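Local coordinates for putative hemolysin (PDB 2RK5), which is a putative hemolysin of the membrane, of uncertain function, whose CorC/HlyC transporter-associated domain, the part described here, may bind flavin adenine dinucleotide, at residues N8-L13 against E23-D28; D20-E23 against D28-S31; K54-V59 against H65-N70. All blocks are in the same frame, centred on the assembly; numbering follows the deposited sequence. Where two conformers were deposited one is given.

Contact 1 (N8-L13 against E23-D28); sequences NTYIVL and EYFETD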
loop_
_atom_site.group_PDB
_atom_site.type_symbol
_atom_site.label_atom_id
_atom_site.label_comp_id
_atom_site.label_asym_id
_atom_site.label_seq_id
_atom_site.Cartn_x
_atom_site.Cartn_y
_atom_site.Cartn_z
ATOM N N ASN A 8 -1.705 11.661 -24.798
ATOM C CA ASN A 8 -0.632 11.022 -24.019
ATOM C C ASN A 8 -0.860 11.034 -22.504
ATOM O O ASN A 8 0.099 10.945 -21.730
ATOM C CB ASN A 8 0.701 11.688 -24.370
ATOM C CG ASN A 8 1.045 11.550 -25.852
ATOM O OD1 ASN A 8 1.353 12.537 -26.525
ATOM N ND2 ASN A 8 0.949 10.336 -26.371
ATOM N N THR A 9 -2.124 11.130 -22.091
ATOM C CA THR A 9 -2.484 11.163 -20.677
ATOM C C THR A 9 -3.591 10.168 -20.419
ATOM O O THR A 9 -4.602 10.183 -21.103
ATOM C CB THR A 9 -2.942 12.573 -20.267
ATOM O OG1 THR A 9 -2.001 13.536 -20.776
ATOM C CG2 THR A 9 -3.094 12.688 -18.752
ATOM N N TYR A 10 -3.404 9.306 -19.413
ATOM C CA TYR A 10 -4.308 8.190 -19.152
ATOM C C TYR A 10 -4.635 8.044 -17.672
ATOM O O TYR A 10 -3.835 8.427 -16.820
ATOM C CB TYR A 10 -3.686 6.877 -19.634
ATOM C CG TYR A 10 -3.219 6.911 -21.063
ATOM C CD1 TYR A 10 -3.987 6.373 -22.081
ATOM C CD2 TYR A 10 -2.011 7.507 -21.400
ATOM C CE1 TYR A 10 -3.559 6.439 -23.416
ATOM C CE2 TYR A 10 -1.579 7.558 -22.724
ATOM C CZ TYR A 10 -2.361 7.029 -23.724
ATOM O OH TYR A 10 -1.949 7.081 -25.052
ATOM N N ILE A 11 -5.825 7.519 -17.384
ATOM C CA ILE A 11 -6.147 7.039 -16.040
ATOM C C ILE A 11 -6.214 5.531 -16.106
ATOM O O ILE A 11 -6.881 4.970 -16.983
ATOM C CB ILE A 11 -7.467 7.627 -15.482
ATOM C CG1 ILE A 11 -7.374 9.152 -15.416
ATOM C CG2 ILE A 11 -7.782 7.076 -14.103
ATOM C CD1 ILE A 11 -6.419 9.687 -14.388
ATOM N N VAL A 12 -5.474 4.874 -15.211
ATOM C CA VAL A 12 -5.517 3.413 -15.078
ATOM C C VAL A 12 -5.967 3.006 -13.687
ATOM O O VAL A 12 -5.616 3.653 -12.713
ATOM C CB VAL A 12 -4.162 2.704 -15.401
ATOM C CG1 VAL A 12 -3.705 3.103 -16.799
ATOM C CG2 VAL A 12 -3.113 2.956 -14.366
ATOM N N LEU A 13 -6.706 1.893 -13.635
ATOM C CA LEU A 13 -7.039 1.261 -12.388
ATOM C C LEU A 13 -5.787 0.653 -11.768
ATOM O O LEU A 13 -4.983 0.016 -12.460
ATOM C CB LEU A 13 -8.097 0.183 -12.573
ATOM C CG LEU A 13 -9.396 0.686 -13.202
ATOM C CD1 LEU A 13 -10.389 -0.459 -13.166
ATOM C CD2 LEU A 13 -9.952 1.942 -12.508
ATOM N N GLU A 23 1.109 -4.531 -22.107
ATOM C CA GLU A 23 0.515 -4.770 -23.420
ATOM C C GLU A 23 -0.100 -3.471 -23.974
ATOM O O GLU A 23 0.110 -3.124 -25.152
ATOM C CB GLU A 23 -0.514 -5.912 -23.365
ATOM C CG GLU A 23 -1.153 -6.246 -24.693
ATOM C CD GLU A 23 -2.261 -7.294 -24.560
ATOM O OE1 GLU A 23 -3.216 -7.055 -23.777
ATOM O OE2 GLU A 23 -2.182 -8.352 -25.235
ATOM N N TYR A 24 -0.809 -2.735 -23.117
ATOM C CA TYR A 24 -1.483 -1.510 -23.519
ATOM C C TYR A 24 -0.501 -0.404 -23.897
ATOM O O TYR A 24 -0.659 0.303 -24.914
ATOM C CB TYR A 24 -2.385 -1.036 -22.369
ATOM C CG TYR A 24 -3.276 0.137 -22.725
ATOM C CD1 TYR A 24 -4.556 -0.056 -23.197
ATOM C CD2 TYR A 24 -2.814 1.435 -22.596
ATOM C CE1 TYR A 24 -5.358 1.032 -23.532
ATOM C CE2 TYR A 24 -3.599 2.525 -22.945
ATOM C CZ TYR A 24 -4.863 2.318 -23.400
ATOM O OH TYR A 24 -5.626 3.420 -23.749
ATOM N N PHE A 25 0.515 -0.239 -23.059
ATOM C CA PHE A 25 1.479 0.853 -23.205
ATOM C C PHE A 25 2.743 0.492 -23.950
ATOM O O PHE A 25 3.568 1.364 -24.202
ATOM C CB PHE A 25 1.815 1.462 -21.821
ATOM C CG PHE A 25 0.670 2.204 -21.203
ATOM C CD1 PHE A 25 0.350 3.476 -21.649
ATOM C CD2 PHE A 25 -0.105 1.638 -20.213
ATOM C CE1 PHE A 25 -0.704 4.163 -21.093
ATOM C CE2 PHE A 25 -1.174 2.318 -19.694
ATOM C CZ PHE A 25 -1.466 3.575 -20.128
ATOM N N GLU A 26 2.865 -0.772 -24.353
ATOM C CA GLU A 26 4.040 -1.249 -25.117
ATOM C C GLU A 26 5.315 -1.077 -24.307
ATOM O O GLU A 26 6.368 -0.642 -24.805
ATOM C CB GLU A 26 4.133 -0.600 -26.517
ATOM C CG GLU A 26 2.827 -0.781 -27.288
ATOM C CD GLU A 26 2.887 -0.420 -28.783
ATOM O OE1 GLU A 26 3.907 0.094 -29.274
ATOM O OE2 GLU A 26 1.872 -0.678 -29.473
ATOM N N THR A 27 5.220 -1.442 -23.027
ATOM C CA THR A 27 6.338 -1.325 -22.117
ATOM C C THR A 27 6.681 -2.712 -21.541
ATOM O O THR A 27 6.063 -3.734 -21.920
ATOM C CB THR A 27 5.985 -0.330 -20.977
ATOM O OG1 THR A 27 4.725 -0.693 -20.406
ATOM C CG2 THR A 27 5.864 1.081 -21.533
ATOM N N ASP A 28 7.690 -2.727 -20.671
ATOM C CA ASP A 28 8.215 -3.951 -20.059
ATOM C C ASP A 28 8.529 -3.740 -18.573
ATOM O O ASP A 28 9.567 -4.188 -18.068
ATOM C CB ASP A 28 9.474 -4.449 -20.830
ATOM C CG ASP A 28 10.706 -3.515 -20.655
ATOM O OD1 ASP A 28 10.596 -2.411 -20.055
ATOM O OD2 ASP A 28 11.812 -3.910 -21.117
#

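Contact 2 (D20-E23 against D28-S31); sequences DFNE and DLES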
loop_
_atom_site.group_PDB
_atom_site.type_symbol
_atom_site.label_atom_id
_atom_site.label_comp_id
_atom_site.label_asym_id
_atom_site.label_seq_id
_atom_site.Cartn_x
_atom_site.Cartn_y
_atom_site.Cartn_z
ATOM N N ASP A 20 -1.086 -6.648 -18.362
ATOM C CA ASP A 20 -2.056 -5.892 -19.155
ATOM C C ASP A 20 -1.545 -4.459 -19.409
ATOM O O ASP A 20 -1.691 -3.922 -20.511
ATOM C CB ASP A 20 -3.412 -5.886 -18.457
ATOM C CG ASP A 20 -4.148 -7.228 -18.532
ATOM O OD1 ASP A 20 -3.588 -8.218 -19.079
ATOM O OD2 ASP A 20 -5.307 -7.285 -18.037
ATOM N N PHE A 21 -0.961 -3.825 -18.389
ATOM C CA PHE A 21 -0.400 -2.495 -18.525
ATOM C C PHE A 21 0.654 -2.478 -19.639
ATOM O O PHE A 21 0.650 -1.624 -20.528
ATOM C CB PHE A 21 0.217 -2.054 -17.190
ATOM C CG PHE A 21 0.758 -0.676 -17.199
ATOM C CD1 PHE A 21 -0.001 0.391 -16.746
ATOM C CD2 PHE A 21 2.017 -0.425 -17.687
ATOM C CE1 PHE A 21 0.506 1.685 -16.763
ATOM C CE2 PHE A 21 2.548 0.884 -17.734
ATOM C CZ PHE A 21 1.776 1.945 -17.293
ATOM N N ASN A 22 1.558 -3.436 -19.571
ATOM C CA ASN A 22 2.662 -3.511 -20.526
ATOM C C ASN A 22 2.164 -3.730 -21.952
ATOM O O ASN A 22 2.745 -3.200 -22.906
ATOM C CB ASN A 22 3.646 -4.608 -20.112
ATOM C CG ASN A 22 4.538 -4.191 -18.975
ATOM O OD1 ASN A 22 4.854 -3.006 -18.817
ATOM N ND2 ASN A 22 5.020 -5.179 -18.209
ATOM N N GLU A 23 1.109 -4.531 -22.107
ATOM C CA GLU A 23 0.515 -4.770 -23.420
ATOM C C GLU A 23 -0.100 -3.471 -23.974
ATOM O O GLU A 23 0.110 -3.124 -25.152
ATOM C CB GLU A 23 -0.514 -5.912 -23.365
ATOM C CG GLU A 23 -1.153 -6.246 -24.693
ATOM C CD GLU A 23 -2.261 -7.294 -24.560
ATOM O OE1 GLU A 23 -3.216 -7.055 -23.777
ATOM O OE2 GLU A 23 -2.182 -8.352 -25.235
ATOM N N ASP A 28 7.690 -2.727 -20.671
ATOM C CA ASP A 28 8.215 -3.951 -20.059
ATOM C C ASP A 28 8.529 -3.740 -18.573
ATOM O O ASP A 28 9.567 -4.188 -18.068
ATOM C CB ASP A 28 9.474 -4.449 -20.830
ATOM C CG ASP A 28 10.706 -3.515 -20.655
ATOM O OD1 ASP A 28 10.596 -2.411 -20.055
ATOM O OD2 ASP A 28 11.812 -3.910 -21.117
ATOM N N LEU A 29 7.605 -3.104 -17.867
ATOM C CA LEU A 29 7.795 -2.833 -16.440
ATOM C C LEU A 29 7.776 -4.141 -15.681
ATOM O O LEU A 29 6.992 -5.023 -16.005
ATOM C CB LEU A 29 6.664 -1.975 -15.906
ATOM C CG LEU A 29 6.519 -0.609 -16.573
ATOM C CD1 LEU A 29 5.473 0.229 -15.850
ATOM C CD2 LEU A 29 7.902 0.078 -16.666
ATOM N N GLU A 30 8.647 -4.262 -14.690
ATOM C CA GLU A 30 8.620 -5.430 -13.813
ATOM C C GLU A 30 9.245 -5.085 -12.495
ATOM O O GLU A 30 10.100 -4.210 -12.411
ATOM C CB GLU A 30 9.355 -6.600 -14.451
ATOM C CG GLU A 30 10.812 -6.333 -14.722
ATOM C CD GLU A 30 11.495 -7.494 -15.449
ATOM O OE1 GLU A 30 11.269 -8.677 -15.070
ATOM O OE2 GLU A 30 12.258 -7.225 -16.410
ATOM N N SER A 31 8.801 -5.769 -11.457
ATOM C CA SER A 31 9.418 -5.641 -10.150
ATOM C C SER A 31 9.141 -6.905 -9.354
ATOM O O SER A 31 8.105 -7.545 -9.511
ATOM C CB SER A 31 8.888 -4.410 -9.442
ATOM O OG SER A 31 9.312 -4.326 -8.116
#

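Contact 3 (K54-V59 against H65-N70); sequences KEHFEV and HLELIN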
loop_
_atom_site.group_PDB
_atom_site.type_symbol
_atom_site.label_atom_id
_atom_site.label_comp_id
_atom_site.label_asym_id
_atom_site.label_seq_id
_atom_site.Cartn_x
_atom_site.Cartn_y
_atom_site.Cartn_z
ATOM N N LYS A 54 0.921 14.218 -3.168
ATOM C CA LYS A 54 1.050 13.279 -4.279
ATOM C C LYS A 54 2.463 12.824 -4.425
ATOM O O LYS A 54 3.414 13.533 -4.079
ATOM C CB LYS A 54 0.621 13.919 -5.578
ATOM C CG LYS A 54 -0.837 14.315 -5.570
ATOM C CD LYS A 54 -1.274 14.856 -6.880
ATOM C CE LYS A 54 -2.768 15.154 -6.863
ATOM N NZ LYS A 54 -3.223 15.930 -8.028
ATOM N N GLU A 55 2.597 11.635 -4.991
ATOM C CA GLU A 55 3.909 11.087 -5.250
ATOM C C GLU A 55 4.009 10.758 -6.732
ATOM O O GLU A 55 3.107 10.180 -7.310
ATOM C CB GLU A 55 4.187 9.865 -4.393
ATOM C CG GLU A 55 4.318 10.194 -2.880
ATOM C CD GLU A 55 5.577 10.961 -2.493
ATOM O OE1 GLU A 55 6.519 11.008 -3.302
ATOM O OE2 GLU A 55 5.632 11.510 -1.365
ATOM N N HIS A 56 5.117 11.170 -7.330
ATOM C CA HIS A 56 5.392 10.977 -8.751
ATOM C C HIS A 56 6.490 9.948 -8.912
ATOM O O HIS A 56 7.467 9.984 -8.174
ATOM C CB HIS A 56 5.909 12.269 -9.328
ATOM C CG HIS A 56 4.920 13.379 -9.316
ATOM N ND1 HIS A 56 4.301 13.842 -8.172
ATOM C CD2 HIS A 56 4.518 14.195 -10.312
ATOM C CE1 HIS A 56 3.518 14.859 -8.478
ATOM N NE2 HIS A 56 3.640 15.102 -9.765
ATOM N N PHE A 57 6.312 9.031 -9.856
ATOM C CA PHE A 57 7.348 8.039 -10.149
ATOM C C PHE A 57 7.584 8.000 -11.635
ATOM O O PHE A 57 6.656 7.827 -12.398
ATOM C CB PHE A 57 6.923 6.645 -9.666
ATOM C CG PHE A 57 8.051 5.653 -9.616
ATOM C CD1 PHE A 57 9.178 5.920 -8.891
ATOM C CD2 PHE A 57 7.962 4.439 -10.262
ATOM C CE1 PHE A 57 10.208 5.013 -8.809
ATOM C CE2 PHE A 57 9.018 3.515 -10.180
ATOM C CZ PHE A 57 10.123 3.822 -9.475
ATOM N N GLU A 58 8.829 8.184 -12.038
ATOM C CA GLU A 58 9.160 8.260 -13.448
ATOM C C GLU A 58 10.016 7.063 -13.824
ATOM O O GLU A 58 10.991 6.720 -13.140
ATOM C CB GLU A 58 9.891 9.576 -13.744
ATOM C CG GLU A 58 8.952 10.762 -13.657
ATOM C CD GLU A 58 9.622 12.086 -13.950
ATOM O OE1 GLU A 58 9.950 12.335 -15.119
ATOM O OE2 GLU A 58 9.810 12.886 -13.012
ATOM N N VAL A 59 9.627 6.426 -14.917
ATOM C CA VAL A 59 10.403 5.310 -15.433
ATOM C C VAL A 59 10.519 5.376 -16.939
ATOM O O VAL A 59 9.723 6.018 -17.594
ATOM C CB VAL A 59 9.814 3.953 -14.993
ATOM C CG1 VAL A 59 9.883 3.795 -13.477
ATOM C CG2 VAL A 59 8.403 3.773 -15.502
ATOM N N HIS A 65 9.002 7.278 -21.938
ATOM C CA HIS A 65 9.123 7.794 -20.581
ATOM C C HIS A 65 7.715 7.847 -20.020
ATOM O O HIS A 65 6.824 8.353 -20.667
ATOM C CB HIS A 65 9.742 9.191 -20.548
ATOM C CG HIS A 65 9.673 9.850 -19.203
ATOM N ND1 HIS A 65 10.725 9.853 -18.310
ATOM C CD2 HIS A 65 8.674 10.539 -18.605
ATOM C CE1 HIS A 65 10.371 10.512 -17.222
ATOM N NE2 HIS A 65 9.125 10.929 -17.370
ATOM N N LEU A 66 7.524 7.274 -18.837
ATOM C CA LEU A 66 6.227 7.263 -18.164
ATOM C C LEU A 66 6.372 8.028 -16.858
ATOM O O LEU A 66 7.334 7.828 -16.112
ATOM C CB LEU A 66 5.816 5.844 -17.824
ATOM C CG LEU A 66 5.666 4.814 -18.941
ATOM C CD1 LEU A 66 5.203 3.456 -18.381
ATOM C CD2 LEU A 66 4.721 5.299 -19.940
ATOM N N GLU A 67 5.378 8.857 -16.568
ATOM C CA GLU A 67 5.261 9.496 -15.253
ATOM C C GLU A 67 3.978 8.961 -14.618
ATOM O O GLU A 67 2.904 9.072 -15.204
ATOM C CB GLU A 67 5.238 11.025 -15.346
ATOM C CG GLU A 67 5.140 11.690 -13.988
ATOM C CD GLU A 67 5.119 13.207 -14.036
ATOM O OE1 GLU A 67 4.939 13.764 -15.120
ATOM O OE2 GLU A 67 5.239 13.829 -12.964
ATOM N N LEU A 68 4.104 8.356 -13.441
ATOM C CA LEU A 68 2.973 7.760 -12.723
ATOM C C LEU A 68 2.682 8.633 -11.503
ATOM O O LEU A 68 3.590 8.934 -10.743
ATOM C CB LEU A 68 3.304 6.356 -12.261
ATOM C CG LEU A 68 3.439 5.217 -13.259
ATOM C CD1 LEU A 68 4.473 5.529 -14.272
ATOM C CD2 LEU A 68 3.815 3.954 -12.501
ATOM N N ILE A 69 1.416 9.004 -11.329
ATOM C CA ILE A 69 0.986 9.866 -10.232
ATOM C C ILE A 69 -0.289 9.318 -9.623
ATOM O O ILE A 69 -1.197 8.930 -10.339
ATOM C CB ILE A 69 0.705 11.312 -10.697
ATOM C CG1 ILE A 69 1.785 11.842 -11.638
ATOM C CG2 ILE A 69 0.602 12.232 -9.477
ATOM C CD1 ILE A 69 1.452 13.246 -12.202
ATOM N N ASN A 70 -0.388 9.318 -8.299
ATOM C CA ASN A 70 -1.637 8.856 -7.695
ATOM C C ASN A 70 -2.778 9.764 -8.107
ATOM O O ASN A 70 -2.645 11.002 -8.085
ATOM C CB ASN A 70 -1.548 8.774 -6.183
ATOM C CG ASN A 70 -1.092 10.059 -5.557
ATOM O OD1 ASN A 70 0.022 10.475 -5.819
ATOM N ND2 ASN A 70 -1.916 10.656 -4.675
#

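Contact 1 (N8-L13 against E23-D28)
Two consecutive aromatic residues at the end of a helix, Tyr24 and Phe25, both turn a ring edge toward a single ring, that of Tyr10 on the facing strand. Phe25 comes in almost perpendicular, its plane at 89° to that of Tyr10. The centroids of these two rings are 5.0 Å apart. With CG anti to the carbonyl carbon (chi1 -69°), Phe25 brings CE1 over one face of the Tyr10 ring, 3.6 Å from Tyr10 CD2. Tyr24 makes an offset T-shaped pair at 85°; its CE2 reaches 3.9 Å from Tyr10 CE1. Its OH comes closer still, 3.7 Å from Tyr10 CE1, approaching obliquely. This aromatic cluster joins helix 18-25 to strand 9-13 of the antiparallel sheet in the transporter-associated domain. Two residues further along the strand, Val12 offers CG1 to the rim of the Phe25 ring, 3.9 Å from CE2, so Phe25 spans two strand residues on the same side of the sheet. Phe21, one turn earlier in the helix, meets the Phe25 ring in turn, and Ser2 of the neighbouring strand 2-6 touches both Val12 and Tyr24.

Contact 2 (D20-E23 against D28-S31)
With CG of Asn22 set anti to its carbonyl carbon (chi1 -77°), the carboxamide is carried out from the helix toward the backbone of Leu29, while Phe21, its CG anti to the backbone N (chi1 -177°), brings its ring to the methyl CD1 of Leu29. The result is a side-chain amide clasping the chain that leaves helix 18-25, a helix-to-loop contact in the transporter-associated domain: both the N-H and the C=O of Leu29 are taken up by one asparagine, which closes a ring of two hydrogen bonds.

The two bonds differ in quality. Asn22 ND2 donates to Leu29 O at 3.0 Å, nearly straight at 166°, with the acceptor lying close to the amide plane and the donor meeting a lone pair in the carbonyl plane. In the reverse direction Leu29 N reaches Asn22 OD1 at 2.9 Å, but from above the plane of that carbonyl, and the bond is more bent. OD1 has a second partner in the hydroxyl OG1 of Thr27, so two residues of the departing chain converge on one oxygen. Such paired use of the amide fixes its rotation and identifies which end is oxygen and which nitrogen.

Beside these two hydrogen bonds the contact is apolar. The side chain of Leu29 heads inward, where it touches Ile37 and Phe40 of helix 37-45 and Leu66 and Val59 of the hairpin strands. Phe21 shares part of that setting, touching Ile37 and Leu66 as well. The two side chains meet through one methyl group, which approaches the ring obliquely: Leu29 CD1 lies 3.5 Å from Phe21 CE2 and 4.0 Å from CD2.

Contact 3 (K54-V59 against H65-N70)
Over one face of the His56 imidazole sits the side chain of Ile69, a CH-pi contact in which CG2 stands 4.1 Å from the ring centroid, close to the ring normal. In the given conformer, whose imidazole orientation is uncertain, the ring of His65 lies crosswise to the Glu58 carboxylate. These groups share one face of a beta hairpin formed by strands 56-61 and 64-74, in which His56 pairs with Ile69 and Glu58 with Glu67 as non-hydrogen-bonded pairs. The acidic pair packs through its aliphatic parts, Glu58 CG 3.9 Å from Glu67 CG.

On the other face, Phe57 with Leu68 and Val59 with Leu66 form the hydrogen-bonded pairs, each closed by two backbone bonds. Their side chains turn inward: Phe57 rests on Phe40 and Val45 of helix 37-45, Leu68 on Tyr41, and Val59 packs CG2 against Leu66 CB at 4.0 Å.

Where strand 56-61 has yet to begin, a side chain takes over the pairing. Asn70, its CG between the backbone N and the carbonyl carbon (chi1 54°), turns its amide oxygen to the loop, and OD1 receives Glu55 N at 2.9 Å.

In the fold
From the N terminus, strand 9-13 leads into helix 18-25, and contact 1 closes this first loop by setting the helix end against the strand. Contact 2 then closes a shorter loop, between the same helix and the chain leaving it; the two overlap on Glu23 and Asp28, contact 2 opens inside the loop of contact 1, and both end on the same stretch of chain after the helix. Past helix 37-45, contact 3 follows in series as a local hairpin at the far edge of the sheet, where 56-61 is the outermost strand. The three meet in the interior: Leu66 of the hairpin packs on Thr27, Phe21 and Leu29, while Val59 adds a further contact with Leu29, tying helix, loop and sheet together.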